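Local coordinates for odorant binding protein 4 (Chrysopa pallens, PDB 6JPM), which probably binds odorant molecules, as a small secreted helical protein of the PBP/GOBP family of insect odorant-binding proteins, at residues 49-54 against 103-108. Sequence-based numbering, arbitrary orientation.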
# COMPACT_ATOMS: atom_id res chain seq x y z
N CYS A 49 6.89 2.16 -4.97
CA CYS A 49 6.43 3.28 -5.81
C CYS A 49 5.05 3.72 -5.32
O CYS A 49 4.89 4.84 -5.16
CB CYS A 49 6.36 2.89 -7.27
SG CYS A 49 5.81 4.22 -8.36
N ILE A 50 4.13 2.81 -5.10
CA ILE A 50 2.78 3.17 -4.67
C ILE A 50 2.82 3.88 -3.32
O ILE A 50 2.25 4.96 -3.16
CB ILE A 50 1.88 1.92 -4.61
CG1 ILE A 50 1.50 1.42 -6.03
CG2 ILE A 50 0.65 2.19 -3.75
CD1 ILE A 50 0.73 2.43 -6.90
N LEU A 51 3.50 3.28 -2.34
CA LEU A 51 3.50 3.84 -1.00
C LEU A 51 4.36 5.10 -0.90
O LEU A 51 4.07 5.97 -0.08
CB LEU A 51 3.95 2.78 0.01
CG LEU A 51 2.92 1.68 0.24
CD1 LEU A 51 3.59 0.43 0.78
CD2 LEU A 51 1.81 2.18 1.20
N GLU A 52 5.40 5.23 -1.73
CA GLU A 52 6.08 6.52 -1.82
C GLU A 52 5.14 7.58 -2.39
O GLU A 52 5.07 8.70 -1.88
CB GLU A 52 7.34 6.42 -2.67
CG GLU A 52 8.57 5.90 -1.93
CD GLU A 52 9.82 5.95 -2.80
OE1 GLU A 52 9.69 6.32 -3.99
OE2 GLU A 52 10.92 5.62 -2.31
N THR A 53 4.40 7.23 -3.44
CA THR A 53 3.46 8.18 -4.04
C THR A 53 2.37 8.59 -3.07
O THR A 53 1.94 9.74 -3.07
CB THR A 53 2.87 7.58 -5.31
OG1 THR A 53 3.93 7.31 -6.22
CG2 THR A 53 1.87 8.52 -5.96
N MET A 54 1.92 7.67 -2.21
CA MET A 54 0.98 8.02 -1.16
C MET A 54 1.63 8.78 -0.01
O MET A 54 0.91 9.22 0.90
CB MET A 54 0.30 6.77 -0.60
CG MET A 54 -0.57 6.03 -1.62
SD MET A 54 -1.03 4.39 -0.99
CE MET A 54 -2.30 4.82 0.21
N ASN A 103 7.09 -5.47 2.29
CA ASN A 103 6.80 -6.20 3.52
C ASN A 103 5.69 -5.53 4.32
O ASN A 103 4.82 -6.21 4.87
CB ASN A 103 8.06 -6.33 4.38
CG ASN A 103 9.03 -7.35 3.83
OD1 ASN A 103 8.61 -8.34 3.23
ND2 ASN A 103 10.33 -7.09 4.00
N PHE A 104 5.72 -4.20 4.41
CA PHE A 104 4.63 -3.45 5.02
C PHE A 104 3.30 -3.76 4.33
O PHE A 104 2.29 -4.00 5.00
CB PHE A 104 4.95 -1.95 4.96
CG PHE A 104 3.87 -1.06 5.54
CD1 PHE A 104 3.55 -1.12 6.90
CD2 PHE A 104 3.20 -0.14 4.74
CE1 PHE A 104 2.56 -0.28 7.45
CE2 PHE A 104 2.22 0.69 5.27
CZ PHE A 104 1.90 0.61 6.63
N ALA A 105 3.29 -3.77 2.99
CA ALA A 105 2.05 -4.02 2.26
C ALA A 105 1.51 -5.43 2.52
O ALA A 105 0.30 -5.61 2.70
CB ALA A 105 2.28 -3.83 0.76
N LYS A 106 2.38 -6.43 2.50
CA LYS A 106 1.93 -7.80 2.79
C LYS A 106 1.29 -7.86 4.16
O LYS A 106 0.28 -8.54 4.36
CB LYS A 106 3.10 -8.80 2.75
CG LYS A 106 3.79 -8.95 1.43
CD LYS A 106 4.62 -10.23 1.42
CE LYS A 106 5.60 -10.26 2.58
NZ LYS A 106 6.50 -11.44 2.51
N CYS A 107 1.89 -7.17 5.14
CA CYS A 107 1.34 -7.16 6.49
C CYS A 107 -0.05 -6.53 6.49
O CYS A 107 -0.98 -7.06 7.11
CB CYS A 107 2.28 -6.41 7.44
SG CYS A 107 1.70 -6.40 9.18
N LEU A 108 -0.19 -5.39 5.81
CA LEU A 108 -1.47 -4.70 5.79
C LEU A 108 -2.56 -5.60 5.23
O LEU A 108 -3.67 -5.67 5.78
CB LEU A 108 -1.39 -3.43 4.96
CG LEU A 108 -0.66 -2.25 5.59
CD1 LEU A 108 -0.74 -1.09 4.62
CD2 LEU A 108 -1.26 -1.89 6.94
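Two helices of the insect odorant-binding fold, 41-53 and 99-111, meet here close to the centre of the chain, where Leu51 of one reaches Phe104 and Ala105 of the other. The contact is purely apolar. Leu51 CD1 comes up to the rim of the phenyl ring near its plane, 4.0 Å from Phe104 CD2, and does not lie over a face. The same methyl lies 4.5 Å from Ala105 CB, so this branch touches Phe104 closely and Ala105 more loosely. Leucine is long enough for its CD1 methyl to bridge backbones whose nearest CA atoms, those of Leu51 and Ala105, are 8.6 Å apart. The short side chain of Ala105 lets the helices approach here, its CB meeting both the leucine methyl and Phe32 of helix 26-32. In Phe104, CG stands anti to the backbone N (chi1 179°), which carries the ring out toward the leucine. One ring face is backed from its own helix by Leu108, whose CG sits 4.0 Å above the plane, offset toward the rim.

Around this apolar contact run the three disulfides of classic insect odorant-binding proteins: Cys18-Cys49, Cys89-Cys107 and Cys45-Cys98. The last holds these two helices together, while Leu51 packs between them; Phe104 and Leu108 also pack on helix 76-89. On helix 41-53, the hydroxyl of Thr53 (chi1 -60°) folds back onto the preceding turn, as threonine commonly does in helices: OG1 donates to Cys49 O at 2.9 Å, and Thr53 N reaches that oxygen from the opposite face of the carbonyl plane.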